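PDB 2YKF: sensor histidine kinase PdtaS from Mycobacterium tuberculosis, which probably senses nutrient deprivation by binding cyclic di-GMP, which promotes its autophosphorylation on a histidine and so activates signalling through the response regulator PdtaR. Local coordinates for residues His23-Leu34 and Leu159-Ala167; Arg178-Leu186 and Ala195-Tyr203. All coordinates share one frame; numbering follows the deposited sequence. Where two conformers were deposited one is given.

Interaction 1. Residues His23-Leu34 and Leu159-Ala167; sequences HLHAVVGEWQLL and LAEGTFPDA
The first long helix of the GAF domain, 18-38, meets the chain leaving helix 143-161 here, with P165 set against H23, A26 and V27. The peptide bond before P165 is cis, and the CG corner of its ring presses on the backbone at A26 and V27, 3.4 Å from V27 N, while CD touches V27 CG2 at 3.5 Å. The V27 and P165 side chains cross at about a right angle. V27 holds CG2 anti to its carbonyl carbon, from where the same methyl also reaches L159 CD2 at 4.0 Å. Farther along the helix, L34 and L159 meet tip to tip, CD2 to CD1 at 3.7 Å.

No direct hydrogen bond joins the segments; the polar links run through water. The H23 ring, swung out with CG anti to the backbone N (chi1 -174°), brings CE1 to 3.5 Å from P165 O at its edge. A water in the ring plane lies 2.8 Å from H23 ND1 and donates to A167 O at 2.7 Å. A second water, in the ring plane by NE2, can donate to F164 O, but its approach to NE2 is too short to be trusted in detail.

E30 lays its CB near F164 CZ, and its carboxylate forms a salt bridge with R263 of the PAS-like domain. G162 ends helix 143-161 in a Schellman motif, turning the chain towards P165. With L24, V27, W31 and L159 packed on the antiparallel sheet, this pairing of N- and C-terminal helices on one sheet face is characteristic of GAF domains.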
ATOM      1  N   HIS A  23      10.007  14.929  16.101  1.00 30.25           N
ATOM      2  CA  HIS A  23      10.765  14.115  15.217  1.00 29.17           C
ATOM      3  C   HIS A  23      10.331  12.625  15.275  1.00 29.40           C
ATOM      4  O   HIS A  23      10.262  11.968  14.239  1.00 27.20           O
ATOM      5  CB  HIS A  23      12.239  14.233  15.544  1.00 30.58           C
ATOM      6  CG  HIS A  23      13.138  13.528  14.579  1.00 29.59           C
ATOM      7  ND1 HIS A  23      13.342  13.972  13.290  1.00 32.23           N
ATOM      8  CD2 HIS A  23      13.925  12.436  14.730  1.00 29.14           C
ATOM      9  CE1 HIS A  23      14.228  13.195  12.695  1.00 34.36           C
ATOM     10  NE2 HIS A  23      14.612  12.261  13.561  1.00 29.53           N
ATOM     11  N   LEU A  24      10.063  12.092  16.472  1.00 28.50           N
ATOM     12  CA  LEU A  24       9.644  10.698  16.527  1.00 29.17           C
ATOM     13  C   LEU A  24       8.278  10.543  15.912  1.00 27.54           C
ATOM     14  O   LEU A  24       8.020   9.530  15.257  1.00 26.16           O
ATOM     15  CB  LEU A  24       9.672  10.095  17.955  1.00 29.54           C
ATOM     16  CG  LEU A  24      11.120  10.024  18.513  1.00 28.26           C
ATOM     17  CD1 LEU A  24      11.092   9.431  19.901  1.00 28.77           C
ATOM     18  CD2 LEU A  24      12.002   9.203  17.645  1.00 27.07           C
ATOM     19  N   HIS A  25       7.388  11.504  16.137  1.00 27.42           N
ATOM     20  CA  HIS A  25       6.064  11.454  15.485  1.00 29.56           C
ATOM     21  C   HIS A  25       6.228  11.394  13.943  1.00 29.16           C
ATOM     22  O   HIS A  25       5.560  10.615  13.260  1.00 27.94           O
ATOM     23  CB  HIS A  25       5.213  12.678  15.823  1.00 30.37           C
ATOM     24  CG  HIS A  25       4.538  12.598  17.153  1.00 34.66           C
ATOM     25  ND1 HIS A  25       3.346  11.928  17.349  1.00 33.66           N
ATOM     26  CD2 HIS A  25       4.836  13.184  18.348  1.00 37.19           C
ATOM     27  CE1 HIS A  25       2.946  12.083  18.609  1.00 36.70           C
ATOM     28  NE2 HIS A  25       3.835  12.836  19.235  1.00 40.99           N
ATOM     29  N   ALA A  26       7.102  12.235  13.432  1.00 29.78           N
ATOM     30  CA  ALA A  26       7.484  12.233  11.982  1.00 28.97           C
ATOM     31  C   ALA A  26       8.057  10.896  11.505  1.00 27.34           C
ATOM     32  O   ALA A  26       7.703  10.400  10.416  1.00 25.29           O
ATOM     33  CB  ALA A  26       8.496  13.410  11.702  1.00 29.25           C
ATOM     34  N   VAL A  27       8.959  10.273  12.288  1.00 25.68           N
ATOM     35  CA  VAL A  27       9.429   8.947  11.941  1.00 25.10           C
ATOM     36  C   VAL A  27       8.279   7.943  11.745  1.00 25.96           C
ATOM     37  O   VAL A  27       8.223   7.231  10.694  1.00 26.82           O
ATOM     38  CB  VAL A  27      10.387   8.339  13.031  1.00 26.71           C
ATOM     39  CG1 VAL A  27      10.694   6.848  12.684  1.00 23.72           C
ATOM     40  CG2 VAL A  27      11.706   9.228  13.108  1.00 25.80           C
ATOM     41  N   VAL A  28       7.408   7.848  12.746  1.00 25.65           N
ATOM     42  CA  VAL A  28       6.266   6.939  12.698  1.00 27.05           C
ATOM     43  C   VAL A  28       5.274   7.313  11.543  1.00 26.90           C
ATOM     44  O   VAL A  28       4.689   6.443  10.915  1.00 26.30           O
ATOM     45  CB  VAL A  28       5.543   6.877  14.088  1.00 27.08           C
ATOM     46  CG1 VAL A  28       4.320   5.966  13.996  1.00 29.57           C
ATOM     47  CG2 VAL A  28       6.523   6.287  15.143  1.00 28.57           C
ATOM     48  N   GLY A  29       5.201   8.583  11.214  1.00 26.36           N
ATOM     49  CA  GLY A  29       4.345   9.032  10.133  1.00 28.73           C
ATOM     50  C   GLY A  29       4.938   8.581   8.806  1.00 29.92           C
ATOM     51  O   GLY A  29       4.212   8.503   7.834  1.00 31.04           O
ATOM     52  N   GLU A  30       6.244   8.279   8.756  1.00 28.01           N
ATOM     53  CA  GLU A  30       6.903   7.962   7.485  1.00 29.06           C
ATOM     54  C   GLU A  30       7.399   6.542   7.353  1.00 27.90           C
ATOM     55  O   GLU A  30       7.758   6.127   6.262  1.00 26.22           O
ATOM     56  CB  GLU A  30       8.144   8.814   7.359  1.00 30.40           C
ATOM     57  CG  GLU A  30       7.885  10.265   7.354  1.00 37.23           C
ATOM     58  CD  GLU A  30       7.804  10.883   5.958  1.00 47.91           C
ATOM     59  OE1 GLU A  30       7.461  10.168   4.978  1.00 46.54           O
ATOM     60  OE2 GLU A  30       8.071  12.109   5.866  1.00 51.34           O
ATOM     61  N   TRP A  31       7.524   5.805   8.462  1.00 24.32           N
ATOM     62  CA  TRP A  31       8.316   4.597   8.384  1.00 24.91           C
ATOM     63  C   TRP A  31       7.566   3.402   7.735  1.00 24.50           C
ATOM     64  O   TRP A  31       8.167   2.348   7.547  1.00 24.78           O
ATOM     65  CB  TRP A  31       8.827   4.222   9.787  1.00 23.11           C
ATOM     66  CG  TRP A  31       7.778   3.777  10.719  1.00 25.33           C
ATOM     67  CD1 TRP A  31       6.376   3.878  10.605  1.00 23.47           C
ATOM     68  CD2 TRP A  31       8.036   3.166  11.975  1.00 23.97           C
ATOM     69  NE1 TRP A  31       5.792   3.353  11.752  1.00 26.02           N
ATOM     70  CE2 TRP A  31       6.802   2.921  12.598  1.00 24.32           C
ATOM     71  CE3 TRP A  31       9.238   2.817  12.657  1.00 27.97           C
ATOM     72  CZ2 TRP A  31       6.734   2.309  13.897  1.00 26.75           C
ATOM     73  CZ3 TRP A  31       9.162   2.176  13.873  1.00 28.62           C
ATOM     74  CH2 TRP A  31       7.926   1.940  14.486  1.00 28.64           C
ATOM     75  N   GLN A  32       6.284   3.540   7.348  1.00 23.64           N
ATOM     76  CA  GLN A  32       5.731   2.496   6.462  1.00 23.52           C
ATOM     77  C   GLN A  32       6.661   2.234   5.246  1.00 22.98           C
ATOM     78  O   GLN A  32       6.842   1.100   4.797  1.00 22.09           O
ATOM     79  CB  GLN A  32       4.280   2.814   5.984  1.00 25.79           C
ATOM     80  CG  GLN A  32       3.635   1.530   5.242  1.00 24.70           C
ATOM     81  CD  GLN A  32       3.457   0.364   6.209  1.00 26.89           C
ATOM     82  OE1 GLN A  32       2.870   0.513   7.300  1.00 29.69           O
ATOM     83  NE2 GLN A  32       4.034  -0.781   5.863  1.00 26.40           N
ATOM     84  N   LEU A  33       7.170   3.307   4.639  1.00 22.55           N
ATOM     85  CA  LEU A  33       8.044   3.204   3.494  1.00 23.72           C
ATOM     86  C   LEU A  33       9.313   2.385   3.860  1.00 23.50           C
ATOM     87  O   LEU A  33       9.731   1.499   3.153  1.00 22.57           O
ATOM     88  CB  LEU A  33       8.465   4.612   3.049  1.00 22.93           C
ATOM     89  CG  LEU A  33       9.539   4.668   1.984  1.00 23.83           C
ATOM     90  CD1 LEU A  33       9.115   3.900   0.720  1.00 23.47           C
ATOM     91  CD2 LEU A  33       9.875   6.206   1.656  1.00 26.93           C
ATOM     92  N   LEU A  34       9.891   2.650   5.025  1.00 25.72           N
ATOM     93  CA  LEU A  34      11.028   1.837   5.462  1.00 25.20           C
ATOM     94  C   LEU A  34      10.691   0.331   5.652  1.00 24.45           C
ATOM     95  O   LEU A  34      11.424  -0.527   5.150  1.00 24.15           O
ATOM     96  CB  LEU A  34      11.574   2.467   6.758  1.00 25.95           C
ATOM     97  CG  LEU A  34      12.735   1.722   7.401  1.00 30.75           C
ATOM     98  CD1 LEU A  34      13.998   1.707   6.475  1.00 29.79           C
ATOM     99  CD2 LEU A  34      13.022   2.402   8.747  1.00 33.83           C
ATOM    100  N   LEU A 159      18.237   8.127   9.005  1.00 29.66           N
ATOM    101  CA  LEU A 159      17.654   8.119  10.354  1.00 31.05           C
ATOM    102  C   LEU A 159      18.771   8.244  11.427  1.00 30.92           C
ATOM    103  O   LEU A 159      18.619   9.002  12.399  1.00 32.83           O
ATOM    104  CB  LEU A 159      16.882   6.813  10.599  1.00 30.50           C
ATOM    105  CG  LEU A 159      15.498   6.874   9.923  1.00 32.32           C
ATOM    106  CD1 LEU A 159      14.966   5.442   9.713  1.00 32.74           C
ATOM    107  CD2 LEU A 159      14.628   7.620  10.884  1.00 29.58           C
ATOM    108  N   ALA A 160      19.846   7.484  11.234  1.00 33.14           N
ATOM    109  CA  ALA A 160      20.992   7.457  12.183  1.00 34.49           C
ATOM    110  C   ALA A 160      21.727   8.794  12.189  1.00 35.20           C
ATOM    111  O   ALA A 160      22.271   9.184  13.220  1.00 36.33           O
ATOM    112  CB  ALA A 160      21.935   6.284  11.869  1.00 34.52           C
ATOM    113  N   GLU A 161      21.677   9.536  11.073  1.00 34.89           N
ATOM    114  CA  GLU A 161      22.348  10.827  10.952  1.00 35.52           C
ATOM    115  C   GLU A 161      21.439  11.952  11.253  1.00 35.85           C
ATOM    116  O   GLU A 161      21.861  13.101  11.205  1.00 37.04           O
ATOM    117  CB  GLU A 161      22.973  11.017   9.540  1.00 35.76           C
ATOM    118  CG  GLU A 161      24.107  10.012   9.334  1.00 39.51           C
ATOM    119  CD  GLU A 161      24.897  10.110   7.995  1.00 44.79           C
ATOM    120  OE1 GLU A 161      24.448  10.764   7.018  1.00 44.59           O
ATOM    121  OE2 GLU A 161      25.985   9.473   7.928  1.00 46.74           O
ATOM    122  N   GLY A 162      20.165  11.659  11.510  1.00 34.49           N
ATOM    123  CA  GLY A 162      19.226  12.706  11.863  1.00 34.31           C
ATOM    124  C   GLY A 162      18.763  13.541  10.670  1.00 35.18           C
ATOM    125  O   GLY A 162      18.243  14.627  10.862  1.00 36.89           O
ATOM    126  N   THR A 163      18.922  13.040   9.458  1.00 33.21           N
ATOM    127  CA  THR A 163      18.504  13.793   8.256  1.00 35.07           C
ATOM    128  C   THR A 163      17.198  13.307   7.565  1.00 34.21           C
ATOM    129  O   THR A 163      16.738  13.910   6.560  1.00 32.76           O
ATOM    130  CB  THR A 163      19.604  13.775   7.212  1.00 35.61           C
ATOM    131  OG1 THR A 163      19.984  12.421   6.974  1.00 34.45           O
ATOM    132  CG2 THR A 163      20.878  14.589   7.711  1.00 37.35           C
ATOM    133  N   PHE A 164      16.628  12.221   8.068  1.00 32.49           N
ATOM    134  CA  PHE A 164      15.295  11.758   7.629  1.00 33.64           C
ATOM    135  C   PHE A 164      14.576  11.246   8.892  1.00 35.62           C
ATOM    136  O   PHE A 164      15.193  10.568   9.718  1.00 35.57           O
ATOM    137  CB  PHE A 164      15.450  10.603   6.627  1.00 34.28           C
ATOM    138  CG  PHE A 164      14.151   9.937   6.232  1.00 34.26           C
ATOM    139  CD1 PHE A 164      13.305  10.546   5.303  1.00 36.56           C
ATOM    140  CD2 PHE A 164      13.801   8.702   6.774  1.00 32.43           C
ATOM    141  CE1 PHE A 164      12.081   9.893   4.937  1.00 34.71           C
ATOM    142  CE2 PHE A 164      12.607   8.047   6.436  1.00 38.12           C
ATOM    143  CZ  PHE A 164      11.754   8.641   5.494  1.00 35.49           C
ATOM    144  N   PRO A 165      13.293  11.584   9.065  1.00 36.53           N
ATOM    145  CA  PRO A 165      12.520  12.523   8.252  1.00 39.12           C
ATOM    146  C   PRO A 165      13.041  13.957   8.442  1.00 43.14           C
ATOM    147  O   PRO A 165      13.801  14.245   9.394  1.00 41.40           O
ATOM    148  CB  PRO A 165      11.100  12.444   8.846  1.00 39.02           C
ATOM    149  CG  PRO A 165      11.115  11.426   9.872  1.00 39.17           C
ATOM    150  CD  PRO A 165      12.537  11.083  10.227  1.00 36.24           C
ATOM    151  N   ASP A 166      12.625  14.846   7.547  1.00 47.58           N
ATOM    152  CA  ASP A 166      13.052  16.244   7.581  1.00 52.81           C
ATOM    153  C   ASP A 166      11.800  17.109   7.800  1.00 55.36           C
ATOM    154  O   ASP A 166      10.856  17.044   6.995  1.00 55.65           O
ATOM    155  CB  ASP A 166      13.794  16.570   6.280  1.00 53.77           C
ATOM    156  CG  ASP A 166      14.183  18.050   6.160  1.00 58.21           C
ATOM    157  OD1 ASP A 166      13.491  18.922   6.745  1.00 61.42           O
ATOM    158  OD2 ASP A 166      15.167  18.328   5.437  1.00 62.33           O
ATOM    159  N   ALA A 167      11.809  17.890   8.892  1.00 57.76           N
ATOM    160  CA  ALA A 167      10.626  18.589   9.482  1.00 59.30           C
ATOM    161  C   ALA A 167       9.663  17.604  10.151  1.00 60.73           C
ATOM    162  O   ALA A 167      10.035  16.898  11.105  1.00 60.89           O
ATOM    163  CB  ALA A 167       9.874  19.515   8.449  1.00 60.43           C
TER
HETATM  164  O   HOH W   1      16.302  10.873  12.347  1.00 36.98           O
HETATM  165  O   HOH W   2      12.334  16.419  12.428  1.00 51.69           O

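Interaction 2. Residues Arg178-Leu186 and Ala195-Tyr203; sequences RAGDGFIRL and ASPNALSAY
N198, in the first turn of helix 197-205, hooks its amide onto the short 3-10 turn before strand 183-186. Its CB sits 3.1 Å from D181 O, CG passes close to both G180 O and D181 O, and ND2 gives a hydrogen bond of 2.7 Å to G180 O, lying in the carbonyl plane. The bond is fairly straight (158° at the hydrogen) and G180 O lies nearly in the amide plane, which fixes how the amide is turned. The other branch, OD1, accepts from R60 of the second subunit.

This is the edge of the PAS-like sheet, where I184 and A195 form an antiparallel non-hydrogen-bonded pair before S196 N-caps the helix. With OG turned between its backbone N and carbonyl carbon (chi1 67°), the oxygen accepts from A199 N, the capping bond, and from F183 N at 2.9 Å. A water 3.0 Å from S196 OG also donates to A179 O. In return, S196 N donates to F183 O at 2.8 Å, nearly in line with the C=O.

Next to these bonds, I184 lays CG1 3.9 Å from A199 CB and crosses the Y203 side chain at about a right angle, CD1 to CE1 at 3.8 Å. Lacking a side chain, G182 brings CA within 3.8 Å of A199 N. The directional bonds of S196 OG, S196 N and N198 ND2 set the helix start against the strand; the aliphatic contacts beside them add close packing.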
ATOM      1  N   ARG A 178       2.704   4.256  -2.244  1.00 25.68           N
ATOM      2  CA  ARG A 178       3.439   3.310  -1.454  1.00 26.60           C
ATOM      3  C   ARG A 178       4.583   2.833  -2.333  1.00 26.61           C
ATOM      4  O   ARG A 178       4.535   2.934  -3.547  1.00 27.62           O
ATOM      5  CB  ARG A 178       2.536   2.114  -1.025  1.00 25.68           C
ATOM      6  CG  ARG A 178       1.134   2.536  -0.427  1.00 27.67           C
ATOM      7  CD  ARG A 178       1.255   3.353   0.896  1.00 30.43           C
ATOM      8  NE  ARG A 178      -0.095   3.587   1.460  1.00 28.31           N
ATOM      9  CZ  ARG A 178      -0.672   2.803   2.378  1.00 30.54           C
ATOM     10  NH1 ARG A 178      -0.028   1.734   2.872  1.00 28.05           N
ATOM     11  NH2 ARG A 178      -1.902   3.085   2.833  1.00 23.36           N
ATOM     12  N   ALA A 179       5.664   2.374  -1.714  1.00 27.99           N
ATOM     13  CA  ALA A 179       6.773   1.780  -2.477  1.00 26.43           C
ATOM     14  C   ALA A 179       6.299   0.790  -3.590  1.00 26.31           C
ATOM     15  O   ALA A 179       6.723   0.887  -4.751  1.00 25.59           O
ATOM     16  CB  ALA A 179       7.770   1.088  -1.472  1.00 25.61           C
ATOM     17  N   GLY A 180       5.391  -0.129  -3.261  1.00 25.56           N
ATOM     18  CA  GLY A 180       4.933  -1.072  -4.278  1.00 26.10           C
ATOM     19  C   GLY A 180       4.255  -0.465  -5.481  1.00 26.50           C
ATOM     20  O   GLY A 180       4.235  -1.088  -6.577  1.00 27.27           O
ATOM     21  N   ASP A 181       3.647   0.719  -5.300  1.00 23.94           N
ATOM     22  CA  ASP A 181       3.023   1.425  -6.430  1.00 23.92           C
ATOM     23  C   ASP A 181       3.970   1.722  -7.590  1.00 23.81           C
ATOM     24  O   ASP A 181       3.537   1.816  -8.747  1.00 23.87           O
ATOM     25  CB  ASP A 181       2.329   2.732  -5.959  1.00 22.81           C
ATOM     26  CG  ASP A 181       1.186   2.460  -4.953  1.00 24.80           C
ATOM     27  OD1 ASP A 181       0.546   1.362  -4.982  1.00 26.50           O
ATOM     28  OD2 ASP A 181       0.906   3.343  -4.117  1.00 24.27           O
ATOM     29  N   GLY A 182       5.245   2.003  -7.291  1.00 23.48           N
ATOM     30  CA  GLY A 182       6.186   2.341  -8.369  1.00 22.20           C
ATOM     31  C   GLY A 182       7.424   2.969  -7.687  1.00 25.00           C
ATOM     32  O   GLY A 182       7.291   3.878  -6.868  1.00 24.46           O
ATOM     33  N   PHE A 183       8.594   2.476  -8.024  1.00 24.06           N
ATOM     34  CA  PHE A 183       9.807   2.906  -7.316  1.00 25.52           C
ATOM     35  C   PHE A 183      10.870   3.172  -8.344  1.00 25.51           C
ATOM     36  O   PHE A 183      11.071   2.317  -9.258  1.00 26.58           O
ATOM     37  CB  PHE A 183      10.313   1.778  -6.413  1.00 26.32           C
ATOM     38  CG  PHE A 183      11.620   2.106  -5.725  1.00 25.64           C
ATOM     39  CD1 PHE A 183      11.638   2.903  -4.646  1.00 24.22           C
ATOM     40  CD2 PHE A 183      12.835   1.677  -6.266  1.00 31.39           C
ATOM     41  CE1 PHE A 183      12.877   3.215  -3.976  1.00 27.92           C
ATOM     42  CE2 PHE A 183      14.039   1.997  -5.661  1.00 26.34           C
ATOM     43  CZ  PHE A 183      14.065   2.770  -4.521  1.00 27.01           C
ATOM     44  N   ILE A 184      11.555   4.322  -8.219  1.00 25.81           N
ATOM     45  CA  ILE A 184      12.666   4.721  -9.147  1.00 27.46           C
ATOM     46  C   ILE A 184      13.860   5.178  -8.297  1.00 27.50           C
ATOM     47  O   ILE A 184      13.669   5.931  -7.337  1.00 27.08           O
ATOM     48  CB  ILE A 184      12.241   5.929  -9.985  1.00 29.43           C
ATOM     49  CG1 ILE A 184      11.276   5.493 -11.095  1.00 30.20           C
ATOM     50  CG2 ILE A 184      13.446   6.629 -10.691  1.00 31.06           C
ATOM     51  CD1 ILE A 184      10.469   6.629 -11.747  1.00 33.41           C
ATOM     52  N   ARG A 185      15.065   4.684  -8.598  1.00 27.39           N
ATOM     53  CA  ARG A 185      16.254   5.171  -7.923  0.50 28.81           C
ATOM     54  C   ARG A 185      17.012   6.050  -8.919  1.00 27.79           C
ATOM     55  O   ARG A 185      17.283   5.618 -10.041  1.00 28.09           O
ATOM     56  CB  ARG A 185      17.110   4.016  -7.404  0.50 28.33           C
ATOM     57  CG  ARG A 185      18.414   4.440  -6.738  0.50 32.98           C
ATOM     58  CD  ARG A 185      18.164   5.179  -5.456  0.50 38.79           C
ATOM     59  NE  ARG A 185      19.147   6.249  -5.281  0.50 46.66           N
ATOM     60  CZ  ARG A 185      20.354   6.082  -4.755  0.50 48.36           C
ATOM     61  NH1 ARG A 185      20.733   4.887  -4.322  0.50 50.29           N
ATOM     62  NH2 ARG A 185      21.173   7.117  -4.637  0.50 47.88           N
ATOM     63  N   LEU A 186      17.302   7.299  -8.512  1.00 29.24           N
ATOM     64  CA  LEU A 186      18.111   8.201  -9.379  1.00 31.35           C
ATOM     65  C   LEU A 186      19.516   8.310  -8.787  1.00 32.21           C
ATOM     66  O   LEU A 186      19.656   8.397  -7.600  1.00 32.64           O
ATOM     67  CB  LEU A 186      17.545   9.622  -9.401  1.00 31.41           C
ATOM     68  CG  LEU A 186      16.175   9.915  -9.953  1.00 33.45           C
ATOM     69  CD1 LEU A 186      16.080  11.459 -10.183  1.00 30.92           C
ATOM     70  CD2 LEU A 186      16.010   9.141 -11.266  1.00 32.91           C
ATOM     71  N   ALA A 195      14.347   1.263 -12.143  1.00 29.78           N
ATOM     72  CA  ALA A 195      12.890   1.574 -12.183  1.00 29.82           C
ATOM     73  C   ALA A 195      12.095   0.269 -12.091  1.00 29.55           C
ATOM     74  O   ALA A 195      12.345  -0.703 -12.853  1.00 28.32           O
ATOM     75  CB  ALA A 195      12.531   2.345 -13.493  1.00 30.74           C
ATOM     76  N   SER A 196      11.182   0.199 -11.123  1.00 29.01           N
ATOM     77  CA  SER A 196      10.436  -1.034 -10.905  1.00 27.88           C
ATOM     78  C   SER A 196       9.469  -1.268 -12.085  1.00 26.39           C
ATOM     79  O   SER A 196       9.226  -0.344 -12.927  1.00 27.02           O
ATOM     80  CB  SER A 196       9.698  -0.947  -9.557  1.00 28.63           C
ATOM     81  OG  SER A 196       8.689   0.054  -9.650  1.00 27.34           O
ATOM     82  N   PRO A 197       8.933  -2.504 -12.208  1.00 24.89           N
ATOM     83  CA  PRO A 197       7.963  -2.719 -13.272  1.00 24.65           C
ATOM     84  C   PRO A 197       6.782  -1.720 -13.203  1.00 23.77           C
ATOM     85  O   PRO A 197       6.324  -1.180 -14.247  1.00 25.81           O
ATOM     86  CB  PRO A 197       7.499  -4.173 -12.983  1.00 24.10           C
ATOM     87  CG  PRO A 197       8.799  -4.842 -12.585  1.00 25.03           C
ATOM     88  CD  PRO A 197       9.347  -3.785 -11.606  1.00 26.00           C
ATOM     89  N   ASN A 198       6.280  -1.465 -11.996  1.00 25.17           N
ATOM     90  CA  ASN A 198       5.157  -0.513 -11.814  1.00 24.59           C
ATOM     91  C   ASN A 198       5.478   0.888 -12.214  1.00 25.97           C
ATOM     92  O   ASN A 198       4.618   1.630 -12.763  1.00 23.93           O
ATOM     93  CB  ASN A 198       4.647  -0.552 -10.346  1.00 24.52           C
ATOM     94  CG  ASN A 198       3.604  -1.626 -10.170  1.00 29.65           C
ATOM     95  OD1 ASN A 198       3.178  -2.242 -11.166  1.00 28.15           O
ATOM     96  ND2 ASN A 198       3.221  -1.902  -8.930  1.00 32.18           N
ATOM     97  N   ALA A 199       6.727   1.282 -11.978  1.00 25.65           N
ATOM     98  CA  ALA A 199       7.099   2.618 -12.362  1.00 24.53           C
ATOM     99  C   ALA A 199       7.123   2.702 -13.894  1.00 26.45           C
ATOM    100  O   ALA A 199       6.634   3.690 -14.504  1.00 26.59           O
ATOM    101  CB  ALA A 199       8.444   2.966 -11.763  1.00 20.89           C
ATOM    102  N   LEU A 200       7.681   1.685 -14.520  1.00 28.18           N
ATOM    103  CA  LEU A 200       7.769   1.653 -16.005  1.00 28.55           C
ATOM    104  C   LEU A 200       6.341   1.620 -16.578  1.00 27.29           C
ATOM    105  O   LEU A 200       6.056   2.241 -17.619  1.00 27.77           O
ATOM    106  CB  LEU A 200       8.465   0.380 -16.490  1.00 30.26           C
ATOM    107  CG  LEU A 200       9.875   0.293 -17.089  1.00 42.06           C
ATOM    108  CD1 LEU A 200      10.831  -0.547 -16.198  1.00 47.02           C
ATOM    109  CD2 LEU A 200       9.743  -0.337 -18.493  1.00 48.78           C
ATOM    110  N   SER A 201       5.473   0.836 -15.950  1.00 26.27           N
ATOM    111  CA  SER A 201       4.026   0.824 -16.316  1.00 26.04           C
ATOM    112  C   SER A 201       3.420   2.243 -16.292  1.00 25.11           C
ATOM    113  O   SER A 201       2.865   2.691 -17.286  1.00 24.67           O
ATOM    114  CB  SER A 201       3.234  -0.154 -15.395  1.00 25.51           C
ATOM    115  OG  SER A 201       3.564  -1.446 -15.878  1.00 28.30           O
ATOM    116  N   ALA A 202       3.619   2.958 -15.196  1.00 23.31           N
ATOM    117  CA  ALA A 202       3.093   4.274 -15.107  1.00 25.51           C
ATOM    118  C   ALA A 202       3.676   5.165 -16.208  1.00 25.78           C
ATOM    119  O   ALA A 202       2.938   5.897 -16.869  1.00 24.86           O
ATOM    120  CB  ALA A 202       3.354   4.866 -13.702  1.00 23.70           C
ATOM    121  N   TYR A 203       4.994   5.130 -16.408  1.00 25.62           N
ATOM    122  CA  TYR A 203       5.589   5.978 -17.506  1.00 25.86           C
ATOM    123  C   TYR A 203       5.056   5.589 -18.885  1.00 27.03           C
ATOM    124  O   TYR A 203       4.916   6.462 -19.746  1.00 26.19           O
ATOM    125  CB  TYR A 203       7.140   5.922 -17.502  1.00 25.87           C
ATOM    126  CG  TYR A 203       7.725   7.032 -16.627  1.00 26.75           C
ATOM    127  CD1 TYR A 203       7.696   6.950 -15.205  1.00 26.18           C
ATOM    128  CD2 TYR A 203       8.226   8.182 -17.204  1.00 30.29           C
ATOM    129  CE1 TYR A 203       8.171   8.008 -14.400  1.00 29.49           C
ATOM    130  CE2 TYR A 203       8.698   9.265 -16.394  1.00 29.51           C
ATOM    131  CZ  TYR A 203       8.682   9.168 -15.035  1.00 31.01           C
ATOM    132  OH  TYR A 203       9.155  10.233 -14.294  1.00 31.40           O
TER
HETATM  133  O   HOH W   3       7.427  -0.925  -7.122  1.00 32.00           O

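After the short helix 6-13 the chain lays down helix 18-38 and then runs through the GAF sheet and its connections before interaction 1 brings residues 159-167 back against 23-34, closing a loop of 124 residues. Interaction 2 opens only afterwards, with eight residues between its segments, and ties strand 183-186 to the start of helix 197-205, just after hairpin strand 192-195 at the edge of the PAS-like sheet. The two are therefore in series, neither nested nor crossed, with centres about 22 Å apart. They nevertheless touch: L33 CD1 on helix 18-38 packs 3.8 Å from A179 CB, so the GAF helix abuts the entry to the PAS-like domain. Both contacts also reach the second subunit.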